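Local coordinates for DUF4974 domain-containing protein (Parabacteroides distasonis, PDB 4M0N), which is of unknown function but probably acts as a membrane-anchored anti-sigma factor of the FecR family, represented here by its part carrying the FecR and FecR C-terminal regions, at residues V41-N44 with V48-Y51; V62-E65 with F69-V72; P79-V82 with A87-K90; F96-Y101 with M107-R112; N130-V135 with Q150-W155. The protein carries 1 engineered substitution. One frame throughout, in Å; residues are numbered along the deposited sequence.

Interaction 1: residues V41-N44 with V48-Y51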
# COMPACT_ATOMS: atom_id res chain seq x y z
N VAL A 41 10.56 -8.63 -4.84
CA VAL A 41 9.69 -7.51 -4.62
C VAL A 41 8.47 -7.62 -5.54
O VAL A 41 8.62 -7.79 -6.77
CB VAL A 41 10.38 -6.16 -4.95
CG1 VAL A 41 9.49 -5.01 -4.52
CG2 VAL A 41 11.79 -6.07 -4.29
N HIS A 42 7.29 -7.56 -4.95
CA HIS A 42 6.03 -7.46 -5.71
C HIS A 42 5.59 -6.01 -5.66
O HIS A 42 5.47 -5.44 -4.55
CB HIS A 42 4.96 -8.28 -5.06
CG HIS A 42 5.13 -9.76 -5.20
ND1 HIS A 42 6.04 -10.48 -4.46
CD2 HIS A 42 4.44 -10.65 -5.94
CE1 HIS A 42 5.94 -11.76 -4.77
NE2 HIS A 42 4.97 -11.90 -5.66
N LEU A 43 5.33 -5.41 -6.83
CA LEU A 43 4.97 -4.01 -6.92
C LEU A 43 3.52 -3.89 -7.35
O LEU A 43 3.11 -4.48 -8.34
CB LEU A 43 5.85 -3.30 -7.94
CG LEU A 43 7.32 -3.20 -7.58
CD1 LEU A 43 8.08 -4.43 -8.04
CD2 LEU A 43 7.85 -1.94 -8.23
N ASN A 44 2.74 -3.11 -6.59
CA ASN A 44 1.33 -2.92 -6.87
C ASN A 44 1.17 -1.80 -7.91
O ASN A 44 2.11 -1.05 -8.19
CB ASN A 44 0.59 -2.59 -5.60
CG ASN A 44 -0.91 -2.89 -5.69
OD1 ASN A 44 -1.39 -3.40 -6.72
ND2 ASN A 44 -1.63 -2.57 -4.62
N VAL A 48 6.47 3.03 -8.28
CA VAL A 48 7.80 3.20 -8.86
C VAL A 48 8.83 2.75 -7.86
O VAL A 48 8.70 3.07 -6.66
CB VAL A 48 8.12 4.67 -9.15
CG1 VAL A 48 9.42 4.76 -9.94
CG2 VAL A 48 6.98 5.34 -9.87
N MET A 49 9.83 2.01 -8.34
CA MET A 49 10.95 1.61 -7.54
C MET A 49 12.27 1.79 -8.33
O MET A 49 12.36 1.46 -9.52
CB MET A 49 10.79 0.16 -7.02
CG MET A 49 11.98 -0.30 -6.19
SD MET A 49 11.78 -1.93 -5.45
CE MET A 49 11.89 -2.98 -6.88
N ARG A 50 13.27 2.30 -7.62
CA ARG A 50 14.60 2.59 -8.15
C ARG A 50 15.58 1.75 -7.36
O ARG A 50 15.54 1.74 -6.12
CB ARG A 50 14.84 4.10 -7.91
CG ARG A 50 15.79 4.89 -8.74
CD ARG A 50 15.62 6.36 -8.32
NE ARG A 50 14.31 6.86 -8.73
CZ ARG A 50 13.29 7.26 -7.97
NH1 ARG A 50 13.35 7.29 -6.64
NH2 ARG A 50 12.17 7.64 -8.57
N TYR A 51 16.44 1.01 -8.06
CA TYR A 51 17.41 0.11 -7.42
C TYR A 51 18.62 0.01 -8.32
O TYR A 51 18.51 0.29 -9.53
CB TYR A 51 16.79 -1.26 -7.15
CG TYR A 51 16.31 -2.01 -8.39
CD1 TYR A 51 15.03 -1.82 -8.87
CD2 TYR A 51 17.11 -2.95 -9.03
CE1 TYR A 51 14.56 -2.49 -9.99
CE2 TYR A 51 16.65 -3.64 -10.15
CZ TYR A 51 15.36 -3.41 -10.61
OH TYR A 51 14.85 -4.06 -11.72

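Interaction 2: residues V62-E65 with F69-V72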
# COMPACT_ATOMS: atom_id res chain seq x y z
N VAL A 62 17.05 0.56 -1.72
CA VAL A 62 16.13 0.83 -2.81
C VAL A 62 15.25 2.03 -2.40
O VAL A 62 15.11 2.35 -1.20
CB VAL A 62 15.33 -0.40 -3.25
CG1 VAL A 62 16.27 -1.58 -3.55
CG2 VAL A 62 14.27 -0.80 -2.22
N GLU A 63 14.74 2.73 -3.41
CA GLU A 63 13.83 3.85 -3.21
C GLU A 63 12.52 3.49 -3.84
O GLU A 63 12.48 2.91 -4.92
CB GLU A 63 14.35 5.16 -3.83
CG GLU A 63 15.54 5.77 -3.10
CD GLU A 63 16.05 7.04 -3.76
OE1 GLU A 63 15.68 7.31 -4.91
OE2 GLU A 63 16.85 7.75 -3.13
N MET A 64 11.42 3.79 -3.15
CA MET A 64 10.14 3.41 -3.66
C MET A 64 9.09 4.44 -3.31
O MET A 64 9.12 5.04 -2.24
CB MET A 64 9.77 2.04 -3.08
CG MET A 64 8.54 1.43 -3.71
SD MET A 64 6.97 1.79 -2.91
CE MET A 64 7.26 0.96 -1.34
N GLU A 65 8.16 4.64 -4.24
CA GLU A 65 6.96 5.39 -4.02
C GLU A 65 5.80 4.60 -4.61
O GLU A 65 5.86 4.18 -5.79
CB GLU A 65 7.09 6.78 -4.66
CG GLU A 65 5.90 7.68 -4.47
CD GLU A 65 4.84 7.43 -5.52
OE1 GLU A 65 5.15 7.49 -6.75
OE2 GLU A 65 3.70 7.20 -5.12
N PHE A 69 5.53 -5.23 -1.77
CA PHE A 69 5.79 -6.27 -0.76
C PHE A 69 7.19 -6.79 -1.03
O PHE A 69 7.49 -7.28 -2.14
CB PHE A 69 4.77 -7.38 -0.89
CG PHE A 69 4.95 -8.45 0.14
CD1 PHE A 69 4.66 -8.19 1.46
CD2 PHE A 69 5.48 -9.65 -0.22
CE1 PHE A 69 4.86 -9.17 2.43
CE2 PHE A 69 5.68 -10.63 0.75
CZ PHE A 69 5.38 -10.38 2.05
N PHE A 70 8.02 -6.72 0.00
CA PHE A 70 9.40 -7.17 -0.02
C PHE A 70 9.59 -8.47 0.76
O PHE A 70 9.15 -8.57 1.91
CB PHE A 70 10.27 -6.10 0.64
CG PHE A 70 10.27 -4.80 -0.08
CD1 PHE A 70 9.25 -3.90 0.13
CD2 PHE A 70 11.28 -4.50 -0.97
CE1 PHE A 70 9.24 -2.71 -0.56
CE2 PHE A 70 11.28 -3.32 -1.68
CZ PHE A 70 10.24 -2.43 -1.47
N ASN A 71 10.22 -9.46 0.14
CA ASN A 71 10.66 -10.63 0.88
C ASN A 71 12.17 -10.59 0.82
O ASN A 71 12.78 -11.04 -0.16
CB ASN A 71 10.09 -11.89 0.27
CG ASN A 71 10.41 -13.13 1.09
OD1 ASN A 71 11.28 -13.11 1.93
ND2 ASN A 71 9.73 -14.22 0.80
N VAL A 72 12.77 -10.00 1.86
CA VAL A 72 14.19 -9.72 1.88
C VAL A 72 15.04 -10.89 2.31
O VAL A 72 14.88 -11.41 3.39
CB VAL A 72 14.51 -8.49 2.76
CG1 VAL A 72 16.03 -8.27 2.83
CG2 VAL A 72 13.83 -7.27 2.19

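Interaction 3: residues P79-V82 with A87-K90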
# COMPACT_ATOMS: atom_id res chain seq x y z
N PRO A 79 22.36 -4.54 5.92
CA PRO A 79 20.95 -4.22 6.07
C PRO A 79 20.34 -3.83 4.73
O PRO A 79 21.04 -3.29 3.85
CB PRO A 79 20.96 -3.01 7.00
CG PRO A 79 22.24 -3.11 7.75
CD PRO A 79 23.22 -3.71 6.78
N PHE A 80 19.05 -4.10 4.60
CA PHE A 80 18.28 -3.73 3.42
C PHE A 80 17.42 -2.55 3.83
O PHE A 80 16.76 -2.62 4.86
CB PHE A 80 17.37 -4.90 3.04
CG PHE A 80 16.70 -4.74 1.72
CD1 PHE A 80 15.53 -3.98 1.60
CD2 PHE A 80 17.20 -5.39 0.60
CE1 PHE A 80 14.92 -3.84 0.36
CE2 PHE A 80 16.59 -5.24 -0.64
CZ PHE A 80 15.44 -4.48 -0.76
N ILE A 81 17.43 -1.49 3.04
CA ILE A 81 16.63 -0.30 3.35
C ILE A 81 15.69 0.03 2.21
O ILE A 81 16.10 0.23 1.05
CB ILE A 81 17.52 0.91 3.66
CG1 ILE A 81 18.37 0.64 4.90
CG2 ILE A 81 16.63 2.15 3.83
CD1 ILE A 81 19.28 1.78 5.29
N VAL A 82 14.40 0.09 2.54
CA VAL A 82 13.43 0.63 1.60
C VAL A 82 13.24 2.10 1.99
O VAL A 82 12.73 2.40 3.07
CB VAL A 82 12.09 -0.09 1.65
CG1 VAL A 82 11.09 0.62 0.71
CG2 VAL A 82 12.25 -1.56 1.29
N ALA A 87 9.82 7.69 5.37
CA ALA A 87 10.46 6.76 6.28
C ALA A 87 11.42 5.87 5.58
O ALA A 87 11.23 5.53 4.41
CB ALA A 87 9.42 5.86 6.93
N ASP A 88 12.43 5.45 6.30
CA ASP A 88 13.20 4.31 5.88
C ASP A 88 12.71 3.07 6.59
O ASP A 88 12.52 3.08 7.82
CB ASP A 88 14.68 4.47 6.24
CG ASP A 88 15.45 5.45 5.35
OD1 ASP A 88 14.97 5.86 4.29
OD2 ASP A 88 16.63 5.75 5.67
N VAL A 89 12.60 1.97 5.86
CA VAL A 89 12.28 0.71 6.48
C VAL A 89 13.52 -0.16 6.36
O VAL A 89 13.96 -0.49 5.25
CB VAL A 89 11.08 0.04 5.79
CG1 VAL A 89 10.76 -1.27 6.46
CG2 VAL A 89 9.91 1.01 5.76
N LYS A 90 14.05 -0.57 7.51
CA LYS A 90 15.36 -1.24 7.59
C LYS A 90 15.23 -2.65 8.14
O LYS A 90 14.60 -2.85 9.19
CB LYS A 90 16.22 -0.40 8.48
CG LYS A 90 17.65 -0.84 8.60
CD LYS A 90 18.41 0.18 9.43
CE LYS A 90 19.89 -0.13 9.43
NZ LYS A 90 20.16 -1.43 10.10

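Interaction 4: residues F96-Y101 with M107-R112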
# COMPACT_ATOMS: atom_id res chain seq x y z
N PHE A 96 7.69 -7.94 4.31
CA PHE A 96 6.85 -6.84 4.77
C PHE A 96 6.31 -6.04 3.61
O PHE A 96 6.92 -6.00 2.52
CB PHE A 96 7.64 -5.92 5.69
CG PHE A 96 8.91 -5.39 5.06
CD1 PHE A 96 10.06 -6.16 5.03
CD2 PHE A 96 8.93 -4.14 4.48
CE1 PHE A 96 11.21 -5.69 4.40
CE2 PHE A 96 10.07 -3.67 3.82
CZ PHE A 96 11.22 -4.45 3.81
N ASN A 97 5.16 -5.42 3.87
CA ASN A 97 4.51 -4.51 2.94
C ASN A 97 4.75 -3.07 3.29
O ASN A 97 4.69 -2.67 4.44
CB ASN A 97 2.98 -4.73 3.00
CG ASN A 97 2.26 -4.24 1.78
OD1 ASN A 97 2.31 -4.88 0.71
ND2 ASN A 97 1.51 -3.15 1.93
N VAL A 98 5.03 -2.26 2.27
CA VAL A 98 5.16 -0.82 2.43
C VAL A 98 4.18 -0.19 1.46
O VAL A 98 4.28 -0.37 0.25
CB VAL A 98 6.57 -0.33 2.07
CG1 VAL A 98 6.67 1.14 2.29
CG2 VAL A 98 7.63 -1.07 2.90
N LYS A 99 3.21 0.50 2.03
CA LYS A 99 2.19 1.19 1.22
C LYS A 99 2.41 2.66 1.43
O LYS A 99 2.12 3.21 2.51
CB LYS A 99 0.80 0.78 1.63
CG LYS A 99 -0.24 1.38 0.71
CD LYS A 99 -1.62 0.94 1.08
CE LYS A 99 -2.61 1.59 0.13
NZ LYS A 99 -3.92 0.94 0.39
N ALA A 100 2.92 3.34 0.40
CA ALA A 100 3.39 4.73 0.52
C ALA A 100 3.17 5.49 -0.77
O ALA A 100 4.07 6.02 -1.36
CB ALA A 100 4.87 4.77 0.93
N TYR A 101 1.94 5.48 -1.23
CA TYR A 101 1.56 6.22 -2.43
C TYR A 101 1.61 7.71 -2.09
O TYR A 101 1.00 8.19 -1.10
CB TYR A 101 0.16 5.85 -2.91
CG TYR A 101 0.06 4.49 -3.52
CD1 TYR A 101 0.40 4.26 -4.85
CD2 TYR A 101 -0.38 3.41 -2.78
CE1 TYR A 101 0.31 3.01 -5.43
CE2 TYR A 101 -0.50 2.17 -3.35
CZ TYR A 101 -0.14 1.97 -4.65
OH TYR A 101 -0.28 0.72 -5.19
N MET A 107 0.29 6.34 4.92
CA MET A 107 1.36 5.43 4.59
C MET A 107 1.39 4.34 5.67
O MET A 107 1.09 4.61 6.81
CB MET A 107 2.67 6.21 4.56
CG MET A 107 3.92 5.43 4.35
SD MET A 107 4.74 4.91 5.85
CE MET A 107 6.27 4.39 5.06
N ALA A 108 1.63 3.10 5.27
CA ALA A 108 1.65 2.01 6.24
C ALA A 108 2.69 0.97 5.92
O ALA A 108 2.87 0.58 4.75
CB ALA A 108 0.30 1.33 6.35
N VAL A 109 3.35 0.50 6.98
CA VAL A 109 4.29 -0.60 6.90
C VAL A 109 3.76 -1.73 7.76
O VAL A 109 3.39 -1.53 8.91
CB VAL A 109 5.68 -0.17 7.42
CG1 VAL A 109 6.65 -1.34 7.43
CG2 VAL A 109 6.20 1.00 6.58
N SER A 110 3.66 -2.92 7.17
CA SER A 110 2.99 -4.07 7.79
C SER A 110 3.89 -5.28 7.65
O SER A 110 4.32 -5.61 6.54
CB SER A 110 1.68 -4.36 7.10
OG SER A 110 0.84 -3.20 6.97
N VAL A 111 4.21 -5.94 8.76
CA VAL A 111 5.21 -7.00 8.77
C VAL A 111 4.54 -8.36 8.66
O VAL A 111 3.62 -8.66 9.41
CB VAL A 111 6.06 -6.98 10.06
CG1 VAL A 111 7.11 -8.07 10.02
CG2 VAL A 111 6.68 -5.60 10.27
N ARG A 112 4.98 -9.15 7.69
CA ARG A 112 4.50 -10.51 7.54
C ARG A 112 5.38 -11.52 8.28
O ARG A 112 4.88 -12.36 9.02
CB ARG A 112 4.43 -10.87 6.07
CG ARG A 112 3.86 -12.25 5.81
CD ARG A 112 2.37 -12.15 5.58
NE ARG A 112 1.76 -13.41 5.15
CZ ARG A 112 1.40 -14.40 5.96
NH1 ARG A 112 1.56 -14.32 7.28
NH2 ARG A 112 0.85 -15.50 5.44
O HOH W 1 1.34 -1.84 4.62

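Interaction 5: residues N130-V135 with Q150-W155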
# COMPACT_ATOMS: atom_id res chain seq x y z
N ASN A 130 2.61 -9.17 11.99
CA ASN A 130 1.25 -8.73 12.23
C ASN A 130 1.13 -7.49 13.13
O ASN A 130 0.14 -7.29 13.80
CB ASN A 130 0.37 -9.88 12.65
CG ASN A 130 0.44 -11.02 11.65
OD1 ASN A 130 0.38 -10.79 10.44
ND2 ASN A 130 0.70 -12.20 12.13
N GLU A 131 2.21 -6.70 13.14
CA GLU A 131 2.19 -5.33 13.60
C GLU A 131 2.34 -4.41 12.40
O GLU A 131 2.84 -4.79 11.35
CB GLU A 131 3.34 -5.11 14.59
CG GLU A 131 3.25 -5.99 15.82
CD GLU A 131 4.24 -5.57 16.91
OE1 GLU A 131 5.39 -5.22 16.55
OE2 GLU A 131 3.84 -5.58 18.10
N GLN A 132 1.87 -3.19 12.58
CA GLN A 132 1.82 -2.23 11.52
C GLN A 132 2.04 -0.85 12.09
O GLN A 132 1.68 -0.59 13.22
CB GLN A 132 0.40 -2.31 10.93
CG GLN A 132 -0.03 -1.31 9.91
CD GLN A 132 -1.45 -1.59 9.47
OE1 GLN A 132 -2.44 -1.32 10.19
NE2 GLN A 132 -1.55 -2.12 8.29
N ILE A 133 2.62 0.02 11.27
CA ILE A 133 2.68 1.45 11.55
C ILE A 133 1.92 2.17 10.45
O ILE A 133 2.07 1.84 9.26
CB ILE A 133 4.11 1.95 11.61
CG1 ILE A 133 4.78 1.46 12.90
CG2 ILE A 133 4.19 3.48 11.49
CD1 ILE A 133 6.27 1.58 12.81
N ILE A 134 1.06 3.10 10.85
CA ILE A 134 0.32 3.93 9.93
C ILE A 134 0.80 5.34 10.19
O ILE A 134 0.73 5.83 11.33
CB ILE A 134 -1.21 3.82 10.12
CG1 ILE A 134 -1.66 2.33 9.99
CG2 ILE A 134 -1.92 4.73 9.11
CD1 ILE A 134 -3.16 2.10 10.13
N VAL A 135 1.27 6.00 9.13
CA VAL A 135 1.62 7.42 9.18
C VAL A 135 0.57 8.21 8.44
O VAL A 135 0.22 7.90 7.31
CB VAL A 135 3.00 7.68 8.55
CG1 VAL A 135 3.31 9.18 8.42
CG2 VAL A 135 4.08 7.00 9.36
N GLN A 150 -1.31 -10.94 6.35
CA GLN A 150 -1.77 -11.79 5.25
C GLN A 150 -2.92 -11.08 4.51
O GLN A 150 -3.03 -11.16 3.27
CB GLN A 150 -2.17 -13.17 5.77
CG GLN A 150 -2.59 -14.13 4.69
CD GLN A 150 -2.73 -15.54 5.20
OE1 GLN A 150 -2.90 -15.75 6.39
NE2 GLN A 150 -2.65 -16.50 4.30
N LYS A 151 -3.77 -10.37 5.24
CA LYS A 151 -4.88 -9.64 4.64
C LYS A 151 -4.40 -8.34 4.01
O LYS A 151 -4.87 -7.93 2.91
CB LYS A 151 -5.97 -9.40 5.66
CG LYS A 151 -6.65 -10.69 6.12
CD LYS A 151 -7.78 -10.39 7.09
CE LYS A 151 -8.46 -11.63 7.66
NZ LYS A 151 -8.79 -12.70 6.68
N VAL A 152 -3.44 -7.69 4.66
CA VAL A 152 -2.84 -6.45 4.14
C VAL A 152 -2.30 -6.69 2.74
O VAL A 152 -2.43 -5.81 1.87
CB VAL A 152 -1.72 -5.92 5.07
CG1 VAL A 152 -0.94 -4.75 4.42
CG2 VAL A 152 -2.29 -5.43 6.38
N THR A 153 -1.72 -7.86 2.53
CA THR A 153 -1.01 -8.22 1.32
C THR A 153 -1.87 -9.09 0.40
O THR A 153 -1.35 -9.79 -0.43
CB THR A 153 0.33 -8.95 1.62
OG1 THR A 153 0.13 -10.16 2.37
CG2 THR A 153 1.24 -8.01 2.40
N ALA A 154 -3.19 -9.01 0.56
CA ALA A 154 -4.11 -9.78 -0.28
C ALA A 154 -4.02 -9.29 -1.72
O ALA A 154 -4.32 -10.03 -2.66
CB ALA A 154 -5.52 -9.62 0.22
N TRP A 155 -3.64 -8.03 -1.86
CA TRP A 155 -3.44 -7.45 -3.18
C TRP A 155 -2.55 -8.30 -4.08
O TRP A 155 -2.75 -8.33 -5.28
CB TRP A 155 -2.98 -6.00 -3.10
CG TRP A 155 -1.55 -5.76 -2.63
CD1 TRP A 155 -1.15 -5.43 -1.37
CD2 TRP A 155 -0.36 -5.81 -3.44
NE1 TRP A 155 0.22 -5.29 -1.33
CE2 TRP A 155 0.73 -5.52 -2.59
CE3 TRP A 155 -0.11 -6.08 -4.78
CZ2 TRP A 155 2.03 -5.44 -3.06
CZ3 TRP A 155 1.20 -6.03 -5.24
CH2 TRP A 155 2.25 -5.72 -4.38

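Interaction 1: residues V41-N44 with V48-Y51
M49 serves two neighbours at once: V41 meets the end of its thioether chain, and L43 lies against its root. The methyl CE of M49 stands 3.9 Å from CG1 of V41, the two side chains reaching for each other tip to tip, and SD of M49 also touches that valine methyl. L43 comes across the methionine at about a right angle and, in the one of its two conformers described here, sets CD2 3.8 Å from CB of M49. The methionine chain starts with CG anti to the backbone N (chi1 179°), stays extended, then bends at chi3 (71°), which brings CE up against the valine. V33, I23 and F70 pack around this buried trio. Beyond it the surroundings turn polar and looser: R50, behind strand 48-51, forms salt bridges with E22 and E63, and at the end of 41-44 ND2 of N44 hydrogen-bonds E67. The backbones stay apart, the CA atoms of L43 and V48 being 8.0 Å from each other, because strands 40-43 and 48-51 lie in the two different sheets of the FecR domain. The short loop joining them carries G46, which has been seen to bind magnesium. Between the segments there is neither a hydrogen bond nor a charge pair, so the contact rests on dispersion and fit of shape, with no directional bond to fix the turn of the methionine.

Interaction 2: residues V62-E65 with F69-V72
Strand segments 62-65 and 69-72 keep their backbones well apart, with 10.8 Å between CA of V62 and CA of F70, so only side chains bridge them. F70 is the piece that spans the gap. Its CG lies beside the backbone N and anti to the carbonyl carbon (chi1 -63°), and the ring reaches toward 62-65 to touch two residues with two different ring atoms. V62, coming from the opposite direction, puts CG2 3.9 Å from CE2 of F70, an oblique approach; a first torsion of -52° is what points this methyl at the ring. On the other flank M64 brings its terminal methyl to the edge of the ring, near the ring plane, with CE 4.2 Å from CE1 of F70. The two strands are joined through G66 and face each other in different sheets, the arrangement of a beta arch: strand 60-65 belongs to the mixed sheet and strand 67-72 to the antiparallel one, and the aromatic ring fills the layer between them within the FecR domain. Other hydrophobic groups complete that layer. The ring of F96 meets that of F70 with the planes about 15° apart, V82 and F80 press on F70 from strand 80-83, and V98 packs on M64. On the far side of strand 60-65 the chemistry changes: E63 and E65 bear their carboxylates there, and OE2 of E65 accepts a hydrogen bond from the backbone N of Q102.

Interaction 3: residues P79-V82 with A87-K90
I81 and K90 face each other in a beta hairpin of antiparallel strands 80-83 and 88-91, part of the mixed sheet of the FecR domain. They form a non-hydrogen-bonded pair, whereas V82 and V89 beside them are hydrogen-bonded: V82 N to V89 O and V89 N to V82 O both measure 2.8 Å. The K90 side chain leaves on the same face as I81. From CB, CG comes 4.0 Å from CG1 of I81; CD carries the chain onward; CE rests 3.9 Å from CB of P79. The bend at chi4 (-65°) then lays NZ alongside the proline ring, 3.6 Å from its CG. With an alanine here, the strand pairing would probably remain, but I81 CG1 and the P79 ring would probably be left without the aliphatic cover of the lysine chain. In the backbone, K90 CA makes a CA-H...O contact with F80 O. D88, whose OD2 forms a salt bridge with R83, turns its carboxylate onto I81, with CG 3.8 Å from the isoleucine CG2.

Interaction 4: residues F96-Y101 with M107-R112
Four backbone hydrogen bonds tie N97 to S110 and K99 to A108, each pair being bonded both ways. N97 N reaches S110 O at 2.8 Å, and the K99 N to A108 O bond is 2.7 Å long. Weaker CH...O contacts fall between them, M107 CA standing 3.1 Å from K99 O. Apolar contacts gather on the face that V98 and V109 share. CB of A100 meets CG of M107 at 3.6 Å, a tight spot; M107 then bends at chi2 (-93°), sending its CE toward CG1 of V98, at 4.3 Å. F96 starts its ring between the backbone N and the carbonyl carbon (chi1 56°), which leads it away from 107-112 to V89 and V91. Polar contacts occupy the opposite face. A water takes a hydrogen bond from ND2 of N97 (3.0 Å), is bonded to OG of S110 (2.8 Å), which Q132 also reaches, and gives a weak bond to A108 O. The N97 amide is gripped further, ND2 by E67 and OD1 by NE1 of W155, which should fix its rotation. K99 extends fully from this face, its NZ forming a salt bridge with D173 on helix 167-178. The whole is a beta hairpin at the middle of the antiparallel sheet, one layer of the FecR domain, with apolar groups turned to the other sheet.

Interaction 5: residues N130-V135 with Q150-W155
Q150 and V152, on a short helix, meet N130 and Q132 at the start of strand 131-136, a thin contact of 76 Å². The backbone N of Q150 lies 4.4 Å from OD1 of N130, too long for a bond. That oxygen is used one residue earlier, accepting from A149 N at the first residue of helix 149-152. N130, just before the strand, has a positive phi (64°), in the left-handed region. V152 carries the main touch: its CG2 is 3.9 Å from NE2 of Q132, the two side chains slanting across each other. Q132 reaches it by being extended, with CG anti to the backbone N (chi1 173°), and the amide NE2 at its end is not left to the valine alone, since it donates to OG of S110. V152 therefore covers polar groups, its other methyl, CG1, lying 3.5 Å from that same OG of S110. T153 is the first residue to leave helical geometry. A154 N then returns 3.1 Å to K151 O, closing the turn. W155 finally packs its indole on N44 and F69 and meets the H30 ring edge-to-face. Helix 149-152 and the turn after it thus lie across one face of the antiparallel sheet, over strands 67-72, 94-100, 106-111 and 131-136, just before strand 159-166.

In the fold
The five contacts form a two-layer assembly. Interactions 1 and 2, with centres 6 Å apart, each join the mixed sheet to the antiparallel one, and probable backbone hydrogen bonds such as F69 N to H42 O (2.8 Å) link them. Interaction 3 lies in the mixed sheet and interaction 4 in the antiparallel sheet; they meet in the core, where V89 CG1 is 3.6 Å from F96 CE2. Interaction 5 covers the outer face of interaction 4, its centre 6 Å away, and through W155 also touches interactions 1 and 2. A magnesium ion lies about 9 Å from the M64 side chain and about 10 Å from that of L43; interactions 3 and 5 lie away from the metal site.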